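Local structure of murein peptide amidase A (Escherichia coli O157:H7, 5HXD) at residues G47-G50 / D51-S54; V112-N116 / S117-E121; G21-L24 / L25-L29; R89-A92 / N93-L97. The protein probably uses a zinc ion to hydrolyse the gamma-D-glutamyl-diaminopimelate amide bond of the murein tripeptide in peptidoglycan degradation. All blocks are in the same frame, centred on the assembly; numbering follows the deposited sequence.

Contact 1 of 4, residues G47-G50 / D51-S54; sequences GTHG and DENS. With ZN (zinc ion), chain C.
H49 to E52 form a type I beta turn, closed by the hydrogen bond from E52 N to H49 O, 3.0 Å. This is the HxxE zinc motif of the M14 metallopeptidases, set on the loop between strand 43-45 and helix 53-65. The turn brings the histidine and the glutamate side by side, pointing the same way, with imidazole and carboxylate planes 75° apart. Both side chains carry CG beside the backbone N and anti to the carbonyl carbon (chi1 -66° for H49, -54° for E52), and the glutamate is extended beyond CG, which takes its carboxylate to the edge of the ring. There E52 OE2 binds zinc at 2.4 Å, and H49 ND1 lies 3.3 Å from the same OE2, at most a weak bond. The zinc lies in the plane of the imidazole, but H49 ND1 stays 3.1 Å from it, long for a coordination bond, although H49 is a predicted ligand. One further atom from outside these segments also binds the zinc; H157, the third predicted ligand, has its ring roughly perpendicular to that of H49. D96 accepts a hydrogen bond from the far side of the H49 ring, at NE2, and so helps to fix its rotation. On the helix side, N53 packs against N53 of the second subunit. Two waters bridge the segments 47-50 and 51-54: one lies between H49 N and E52 OE1, and the other accepts from G47 N at 2.8 Å and lies 2.7 Å from E52 O.

Contact 2 of 4, residues V112-N116 / S117-E121; sequences VYRWN and SAAEE
The connection of a beta hairpin, from the end of strand 110-114 toward strand 122-127, folds back on itself here, and two side chains from its start hold the backbone that follows. R114 reaches across to the carbonyl of A119. Its chain runs extended through CD and bends at chi3 (-59°), turning the guanidinium so that NH1 donates to A119 O at 2.9 Å. The oxygen lies close to the guanidinium plane, while the donor is tilted 32° from the carbonyl plane. Lower on the same chain, R114 CG rests 3.5 Å from E121 O, so the aliphatic part of the arginine follows the returning backbone. N116 grips the amide of A119. With CG held between the backbone N and the carbonyl carbon (chi1 55°), its OD1 is swung over the turn and accepts from A119 N at 3.0 Å, nearly along the C=O axis; N116 O takes a second, weak bond from the same N-H. The second subunit covers much of this loop: R10 of that subunit makes a cation-pi contact with the W115 ring, D217 of that subunit hydrogen-bonds S117 OG, and N116 ND2 has weak bonds to S220 and E221 of that subunit. The A119 methyl points back into the bend, its CB 3.9 Å from W115 CB.

Contact 3 of 4, residues G21-L24 / L25-L29; sequences GRSL and LGAPL
The guanidinium of R22 has P28 CB over its centre, 3.9 Å above the plane, the two side chains crossing at a slant. A bend at chi2 (-66°) folds the arginine back toward the turn and P28, and NH1 donates to G26 O at 2.7 Å, with the oxygen near the guanidinium plane. The same NH1 also reaches L25 O of the second subunit, so it ties the hairpin end to the dimer interface. R22 and P28 form an antiparallel non-hydrogen-bonded pair, and beyond them L29 N gives a nearly straight bond to G21 O at 2.9 Å. The tip is a type I turn from S23 to G26 with a G1 beta bulge: G26 N bonds S23 O at 3.0 Å, S23 N bonds A27 O at 2.9 Å, and G26 takes the positive phi (109°) expected of the bulge glycine. S23 OG, placed between the backbone N and the carbonyl carbon (chi1 64°), accepts from A27 N at 2.8 Å and is also hydrogen-bonded to D82. L29 lies on the face of the hairpin away from R22 and P28, its CD1 3.6 Å from R22 N. This two-stranded hairpin, 18-22 with 28-31, rests on helices 81-85 and 136-148: D82 takes the L25 amide, E137 takes the L24 amide, and L29 packs on P81 and A140.

Contact 4 of 4, residues R89-A92 / N93-L97; sequences RANA and NGVDL
R89 and D96 both send CG anti to the backbone N (chi1 165° and -169°), and the arginine stays extended out to NE, so guanidinium and carboxylate meet where the two arms of the loop lie side by side. The result is a side-on salt bridge in which NE and NH2 of R89 both donate to the single oxygen D96 OD2, at 3.1 Å each. The two planes are perpendicular: OD2 lies in the guanidinium plane at its edge, NH2 meets OD2 on the syn lone pair of that oxygen, and NE comes from above the carboxylate. The other oxygen, D96 OD1, accepts from H49 NE2, so this aspartate is second shell to a predicted zinc ligand, as in carboxypeptidase A, where an aspartate holds the first metal-binding histidine. At the far end N91 to G94 form a type I turn with a G1 bulge, G94 supplying the positive phi. N91 N bonds V95 O at 3.0 Å, and G94 N bonds N91 O. An Asx turn is superimposed on it, because N91 OD1, brought over the bend by chi1 75°, takes the N-H of N93 at 2.9 Å and, more weakly, that of V95. N91 ND2 is hydrogen-bonded to E135 and E137, and E135 also receives N93 ND2. Between the two ends the A90 methyl packs against the G94-V95 backbone, while L97 crosses N91 at about a right angle, its CD2 3.7 Å from N91 ND2.

In the fold
Contact 1 is the most buried of the four and lies nearest the chain's centre, leading from strand 43-45 of the mixed sheet into helix 53-65. Contact 4 serves it directly as second shell, its R89 also packing on Y113 of contact 2. Contacts 2 and 3 are more peripheral, on separate two-stranded hairpins about 29 Å apart between centres; both meet the second subunit, as does contact 1, whereas contact 4 touches no other protein chain. Chemistry follows place: metal and carboxylate at 47-54, a salt bridge at 89-97, arginine-to-carbonyl bonds at the two hairpins. Contacts 3 and 4 share the bulged type I turn; L24 packs on A92 and N93, and L25 on A92.

Contact 1 of 4, residues G47-G50 / D51-S54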
loop_
_atom_site.group_PDB
_atom_site.type_symbol
_atom_site.label_atom_id
_atom_site.label_comp_id
_atom_site.label_asym_id
_atom_site.label_seq_id
_atom_site.Cartn_x
_atom_site.Cartn_y
_atom_site.Cartn_z
ATOM N N GLY A 47 4.085 5.102 5.884
ATOM C CA GLY A 47 2.672 4.919 5.623
ATOM C C GLY A 47 1.714 5.809 6.393
ATOM O O GLY A 47 0.558 5.429 6.612
ATOM N N THR A 48 2.182 6.979 6.814
ATOM C CA THR A 48 1.291 7.968 7.405
ATOM C C THR A 48 0.105 8.201 6.474
ATOM O O THR A 48 -1.042 8.219 6.922
ATOM C CB THR A 48 1.983 9.317 7.667
ATOM O OG1 THR A 48 3.044 9.147 8.603
ATOM C CG2 THR A 48 0.987 10.327 8.222
ATOM N N HIS A 49 0.412 8.385 5.185
ATOM C CA HIS A 49 -0.582 8.499 4.117
ATOM C C HIS A 49 -0.663 7.179 3.353
ATOM O O HIS A 49 0.351 6.712 2.829
ATOM C CB HIS A 49 -0.215 9.625 3.157
ATOM C CG HIS A 49 -0.272 10.992 3.764
ATOM N ND1 HIS A 49 0.574 12.009 3.381
ATOM C CD2 HIS A 49 -1.093 11.514 4.709
ATOM C CE1 HIS A 49 0.282 13.100 4.070
ATOM N NE2 HIS A 49 -0.725 12.825 4.880
ATOM N N GLY A 50 -1.857 6.593 3.260
ATOM C CA GLY A 50 -2.031 5.254 2.708
ATOM C C GLY A 50 -1.702 5.004 1.241
ATOM O O GLY A 50 -1.503 3.860 0.854
ATOM N N ASP A 51 -1.635 6.048 0.415
ATOM C CA ASP A 51 -1.170 5.874 -0.970
ATOM C C ASP A 51 0.361 6.040 -1.152
ATOM O O ASP A 51 0.876 5.797 -2.247
ATOM C CB ASP A 51 -1.911 6.832 -1.906
ATOM C CG ASP A 51 -1.771 8.273 -1.493
ATOM O OD1 ASP A 51 -1.438 8.505 -0.325
ATOM O OD2 ASP A 51 -2.012 9.185 -2.313
ATOM N N GLU A 52 1.081 6.409 -0.084
ATOM C CA GLU A 52 2.544 6.566 -0.146
ATOM C C GLU A 52 3.261 5.259 0.188
ATOM O O GLU A 52 4.004 5.128 1.167
ATOM C CB GLU A 52 2.990 7.725 0.752
ATOM C CG GLU A 52 2.243 9.011 0.420
ATOM C CD GLU A 52 2.700 10.232 1.201
ATOM O OE1 GLU A 52 3.251 10.092 2.314
ATOM O OE2 GLU A 52 2.471 11.355 0.715
ATOM N N ASN A 53 3.063 4.344 -0.741
ATOM C CA ASN A 53 3.410 2.935 -0.717
ATOM C C ASN A 53 4.874 2.522 -0.906
ATOM O O ASN A 53 5.337 1.520 -0.350
ATOM C CB ASN A 53 2.538 2.330 -1.827
ATOM C CG ASN A 53 1.140 2.083 -1.366
ATOM O OD1 ASN A 53 0.368 1.504 -2.092
ATOM N ND2 ASN A 53 0.894 2.281 -0.060
ATOM N N SER A 54 5.559 3.228 -1.804
ATOM C CA SER A 54 6.936 2.876 -2.168
ATOM C C SER A 54 7.933 2.937 -1.008
ATOM O O SER A 54 9.010 2.343 -1.079
ATOM C CB SER A 54 7.451 3.774 -3.309
ATOM O OG SER A 54 7.531 5.140 -2.918
HETATM ZN ZN ZN C . 3.018 13.350 2.018
HETATM O O HOH W 1 4.732 6.355 3.433
HETATM O O HOH W 2 3.337 8.356 4.055
#

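Contact 2 of 4, residues V112-N116 / S117-E121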
loop_
_atom_site.group_PDB
_atom_site.type_symbol
_atom_site.label_atom_id
_atom_site.label_comp_id
_atom_site.label_asym_id
_atom_site.label_seq_id
_atom_site.Cartn_x
_atom_site.Cartn_y
_atom_site.Cartn_z
ATOM N N VAL A 112 -6.324 20.576 2.097
ATOM C CA VAL A 112 -6.308 20.218 0.674
ATOM C C VAL A 112 -4.938 19.697 0.244
ATOM O O VAL A 112 -3.916 20.300 0.539
ATOM C CB VAL A 112 -6.702 21.420 -0.239
ATOM C CG1 VAL A 112 -8.204 21.703 -0.158
ATOM C CG2 VAL A 112 -5.875 22.677 0.088
ATOM N N TYR A 113 -4.925 18.560 -0.437
ATOM C CA TYR A 113 -3.687 17.998 -0.941
ATOM C C TYR A 113 -3.687 18.050 -2.471
ATOM O O TYR A 113 -4.695 18.405 -3.095
ATOM C CB TYR A 113 -3.479 16.563 -0.409
ATOM C CG TYR A 113 -4.436 15.484 -0.914
ATOM C CD1 TYR A 113 -4.102 14.683 -1.992
ATOM C CD2 TYR A 113 -5.657 15.246 -0.288
ATOM C CE1 TYR A 113 -4.953 13.703 -2.444
ATOM C CE2 TYR A 113 -6.515 14.258 -0.736
ATOM C CZ TYR A 113 -6.160 13.491 -1.821
ATOM O OH TYR A 113 -7.003 12.495 -2.301
ATOM N N ARG A 114 -2.555 17.726 -3.079
ATOM C CA ARG A 114 -2.446 17.733 -4.534
ATOM C C ARG A 114 -2.834 16.364 -5.074
ATOM O O ARG A 114 -2.297 15.362 -4.614
ATOM C CB ARG A 114 -1.023 18.098 -4.964
ATOM C CG ARG A 114 -0.845 18.353 -6.442
ATOM C CD ARG A 114 0.630 18.531 -6.783
ATOM N NE ARG A 114 1.183 19.647 -6.039
ATOM C CZ ARG A 114 1.114 20.906 -6.447
ATOM N NH1 ARG A 114 0.519 21.186 -7.600
ATOM N NH2 ARG A 114 1.627 21.882 -5.703
ATOM N N TRP A 115 -3.777 16.324 -6.019
ATOM C CA TRP A 115 -4.240 15.064 -6.614
ATOM C C TRP A 115 -3.035 14.180 -6.953
ATOM O O TRP A 115 -2.941 13.037 -6.510
ATOM C CB TRP A 115 -5.093 15.337 -7.860
ATOM C CG TRP A 115 -5.633 14.099 -8.542
ATOM C CD1 TRP A 115 -5.319 13.646 -9.795
ATOM C CD2 TRP A 115 -6.584 13.164 -8.005
ATOM N NE1 TRP A 115 -6.011 12.490 -10.067
ATOM C CE2 TRP A 115 -6.801 12.175 -8.987
ATOM C CE3 TRP A 115 -7.276 13.065 -6.786
ATOM C CZ2 TRP A 115 -7.674 11.102 -8.788
ATOM C CZ3 TRP A 115 -8.139 11.993 -6.590
ATOM C CH2 TRP A 115 -8.330 11.029 -7.587
ATOM N N ASN A 116 -2.095 14.736 -7.708
ATOM C CA ASN A 116 -0.812 14.089 -7.974
ATOM C C ASN A 116 0.148 15.128 -8.501
ATOM O O ASN A 116 -0.251 16.269 -8.685
ATOM C CB ASN A 116 -0.949 12.928 -8.965
ATOM C CG ASN A 116 -1.610 13.320 -10.292
ATOM O OD1 ASN A 116 -1.623 14.472 -10.718
ATOM N ND2 ASN A 116 -2.139 12.327 -10.958
ATOM N N SER A 117 1.390 14.730 -8.774
ATOM C CA SER A 117 2.428 15.656 -9.257
ATOM C C SER A 117 2.052 16.369 -10.560
ATOM O O SER A 117 2.528 17.474 -10.840
ATOM C CB SER A 117 3.746 14.919 -9.462
ATOM O OG SER A 117 3.634 13.997 -10.525
ATOM N N ALA A 118 1.185 15.733 -11.345
ATOM C CA ALA A 118 0.648 16.330 -12.571
ATOM C C ALA A 118 -0.256 17.530 -12.287
ATOM O O ALA A 118 -0.131 18.556 -12.941
ATOM C CB ALA A 118 -0.111 15.286 -13.379
ATOM N N ALA A 119 -1.159 17.401 -11.311
ATOM C CA ALA A 119 -2.121 18.464 -10.988
ATOM C C ALA A 119 -1.434 19.780 -10.633
ATOM O O ALA A 119 -0.413 19.806 -9.938
ATOM C CB ALA A 119 -3.045 18.027 -9.853
ATOM N N GLU A 120 -2.012 20.874 -11.121
ATOM C CA GLU A 120 -1.390 22.191 -11.019
ATOM C C GLU A 120 -1.681 22.890 -9.702
ATOM O O GLU A 120 -0.992 23.843 -9.344
ATOM C CB GLU A 120 -1.841 23.090 -12.176
ATOM C CG GLU A 120 -1.564 22.526 -13.558
ATOM C CD GLU A 120 -1.690 23.579 -14.642
ATOM O OE1 GLU A 120 -2.199 24.687 -14.343
ATOM O OE2 GLU A 120 -1.268 23.299 -15.790
ATOM N N GLU A 121 -2.699 22.428 -8.983
ATOM C CA GLU A 121 -2.997 23.007 -7.680
ATOM C C GLU A 121 -3.316 21.935 -6.641
ATOM O O GLU A 121 -3.385 20.750 -6.951
ATOM C CB GLU A 121 -4.150 24.017 -7.782
ATOM C CG GLU A 121 -3.645 25.463 -7.895
ATOM C CD GLU A 121 -4.428 26.452 -7.042
ATOM O OE1 GLU A 121 -5.105 26.012 -6.083
ATOM O OE2 GLU A 121 -4.335 27.675 -7.304
#

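Contact 3 of 4, residues G21-L24 / L25-L29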
loop_
_atom_site.group_PDB
_atom_site.type_symbol
_atom_site.label_atom_id
_atom_site.label_comp_id
_atom_site.label_asym_id
_atom_site.label_seq_id
_atom_site.Cartn_x
_atom_site.Cartn_y
_atom_site.Cartn_z
ATOM N N GLY A 21 -1.756 -0.619 18.950
ATOM C CA GLY A 21 -3.155 -0.240 18.947
ATOM C C GLY A 21 -4.029 -0.853 17.876
ATOM O O GLY A 21 -3.735 -1.927 17.359
ATOM N N ARG A 22 -5.119 -0.153 17.560
ATOM C CA ARG A 22 -6.041 -0.520 16.491
ATOM C C ARG A 22 -6.444 0.691 15.620
ATOM O O ARG A 22 -6.786 1.771 16.124
ATOM C CB ARG A 22 -7.296 -1.177 17.067
ATOM C CG ARG A 22 -7.089 -2.559 17.654
ATOM C CD ARG A 22 -6.715 -3.552 16.586
ATOM N NE ARG A 22 -6.246 -4.842 17.103
ATOM C CZ ARG A 22 -6.348 -5.985 16.421
ATOM N NH1 ARG A 22 -6.898 -5.970 15.222
ATOM N NH2 ARG A 22 -5.903 -7.132 16.925
ATOM N N SER A 23 -6.408 0.485 14.302
ATOM C CA SER A 23 -6.989 1.417 13.337
ATOM C C SER A 23 -8.484 1.528 13.549
ATOM O O SER A 23 -9.102 0.660 14.154
ATOM C CB SER A 23 -6.706 0.974 11.888
ATOM O OG SER A 23 -7.318 -0.274 11.570
ATOM N N LEU A 24 -9.054 2.607 13.031
ATOM C CA LEU A 24 -10.497 2.811 13.013
ATOM C C LEU A 24 -11.338 1.615 12.523
ATOM O O LEU A 24 -12.401 1.322 13.073
ATOM C CB LEU A 24 -10.810 4.015 12.144
ATOM C CG LEU A 24 -12.251 4.449 12.295
ATOM C CD1 LEU A 24 -12.561 4.826 13.751
ATOM C CD2 LEU A 24 -12.508 5.602 11.365
ATOM N N LEU A 25 -10.873 0.926 11.490
ATOM C CA LEU A 25 -11.634 -0.196 10.939
ATOM C C LEU A 25 -11.278 -1.531 11.610
ATOM O O LEU A 25 -11.850 -2.576 11.293
ATOM C CB LEU A 25 -11.430 -0.286 9.413
ATOM C CG LEU A 25 -12.078 0.785 8.509
ATOM C CD1 LEU A 25 -12.042 0.396 7.025
ATOM C CD2 LEU A 25 -13.515 1.096 8.938
ATOM N N GLY A 26 -10.332 -1.508 12.536
ATOM C CA GLY A 26 -10.059 -2.691 13.339
ATOM C C GLY A 26 -8.758 -3.424 13.062
ATOM O O GLY A 26 -8.509 -4.469 13.651
ATOM N N ALA A 27 -7.923 -2.895 12.176
ATOM C CA ALA A 27 -6.646 -3.538 11.894
ATOM C C ALA A 27 -5.674 -3.289 13.049
ATOM O O ALA A 27 -5.860 -2.346 13.818
ATOM C CB ALA A 27 -6.071 -3.030 10.591
ATOM N N PRO A 28 -4.645 -4.136 13.195
ATOM C CA PRO A 28 -3.731 -3.773 14.285
ATOM C C PRO A 28 -2.766 -2.682 13.869
ATOM O O PRO A 28 -2.402 -2.572 12.697
ATOM C CB PRO A 28 -2.988 -5.079 14.597
ATOM C CG PRO A 28 -3.141 -5.919 13.386
ATOM C CD PRO A 28 -4.381 -5.479 12.654
ATOM N N LEU A 29 -2.383 -1.851 14.826
ATOM C CA LEU A 29 -1.249 -0.968 14.622
ATOM C C LEU A 29 0.003 -1.727 15.078
ATOM O O LEU A 29 0.100 -2.161 16.212
ATOM C CB LEU A 29 -1.466 0.348 15.360
ATOM C CG LEU A 29 -2.694 1.107 14.807
ATOM C CD1 LEU A 29 -3.140 2.212 15.735
ATOM C CD2 LEU A 29 -2.420 1.673 13.415
#

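Contact 4 of 4, residues R89-A92 / N93-L97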
loop_
_atom_site.group_PDB
_atom_site.type_symbol
_atom_site.label_atom_id
_atom_site.label_comp_id
_atom_site.label_asym_id
_atom_site.label_seq_id
_atom_site.Cartn_x
_atom_site.Cartn_y
_atom_site.Cartn_z
ATOM N N ARG A 89 -5.140 8.426 0.702
ATOM C CA ARG A 89 -4.195 9.225 1.483
ATOM C C ARG A 89 -4.615 9.407 2.946
ATOM O O ARG A 89 -3.785 9.396 3.843
ATOM C CB ARG A 89 -4.031 10.584 0.821
ATOM C CG ARG A 89 -3.388 11.629 1.684
ATOM C CD ARG A 89 -3.498 12.988 1.034
ATOM N NE ARG A 89 -2.910 14.059 1.833
ATOM C CZ ARG A 89 -1.659 14.483 1.699
ATOM N NH1 ARG A 89 -0.865 13.931 0.792
ATOM N NH2 ARG A 89 -1.211 15.467 2.449
ATOM N N ALA A 90 -5.912 9.582 3.167
ATOM C CA ALA A 90 -6.531 9.752 4.478
ATOM C C ALA A 90 -6.833 8.422 5.157
ATOM O O ALA A 90 -6.701 7.367 4.529
ATOM C CB ALA A 90 -7.805 10.533 4.326
ATOM N N ASN A 91 -7.243 8.463 6.436
ATOM C CA ASN A 91 -7.749 7.251 7.110
ATOM C C ASN A 91 -9.234 7.019 6.772
ATOM O O ASN A 91 -9.793 7.678 5.893
ATOM C CB ASN A 91 -7.520 7.299 8.634
ATOM C CG ASN A 91 -8.471 8.250 9.387
ATOM O OD1 ASN A 91 -9.303 8.937 8.800
ATOM N ND2 ASN A 91 -8.336 8.278 10.712
ATOM N N ALA A 92 -9.866 6.083 7.465
ATOM C CA ALA A 92 -11.189 5.627 7.073
ATOM C C ALA A 92 -12.265 6.696 7.322
ATOM O O ALA A 92 -13.420 6.514 6.937
ATOM C CB ALA A 92 -11.523 4.335 7.802
ATOM N N ASN A 93 -11.874 7.801 7.957
ATOM C CA ASN A 93 -12.766 8.931 8.250
ATOM C C ASN A 93 -12.632 10.117 7.292
ATOM O O ASN A 93 -13.197 11.185 7.533
ATOM C CB ASN A 93 -12.510 9.463 9.660
ATOM C CG ASN A 93 -13.267 8.711 10.728
ATOM O OD1 ASN A 93 -14.301 8.100 10.464
ATOM N ND2 ASN A 93 -12.757 8.759 11.955
ATOM N N GLY A 94 -11.850 9.964 6.234
ATOM C CA GLY A 94 -11.559 11.101 5.372
ATOM C C GLY A 94 -10.701 12.167 6.046
ATOM O O GLY A 94 -10.606 13.297 5.568
ATOM N N VAL A 95 -10.074 11.800 7.160
ATOM C CA VAL A 95 -9.150 12.679 7.869
ATOM C C VAL A 95 -7.723 12.540 7.335
ATOM O O VAL A 95 -7.235 11.426 7.129
ATOM C CB VAL A 95 -9.158 12.385 9.383
ATOM C CG1 VAL A 95 -8.130 13.238 10.103
ATOM C CG2 VAL A 95 -10.555 12.617 9.966
ATOM N N ASP A 96 -7.068 13.674 7.086
ATOM C CA ASP A 96 -5.641 13.689 6.770
ATOM C C ASP A 96 -4.877 13.562 8.105
ATOM O O ASP A 96 -4.817 14.516 8.876
ATOM C CB ASP A 96 -5.258 14.977 6.017
ATOM C CG ASP A 96 -3.830 14.943 5.423
ATOM O OD1 ASP A 96 -2.935 14.212 5.938
ATOM O OD2 ASP A 96 -3.603 15.686 4.436
ATOM N N LEU A 97 -4.327 12.382 8.387
ATOM C CA LEU A 97 -3.687 12.124 9.677
ATOM C C LEU A 97 -2.531 13.099 9.940
ATOM O O LEU A 97 -2.176 13.354 11.089
ATOM C CB LEU A 97 -3.177 10.672 9.766
ATOM C CG LEU A 97 -4.215 9.551 9.923
ATOM C CD1 LEU A 97 -3.566 8.184 9.837
ATOM C CD2 LEU A 97 -4.998 9.692 11.200
#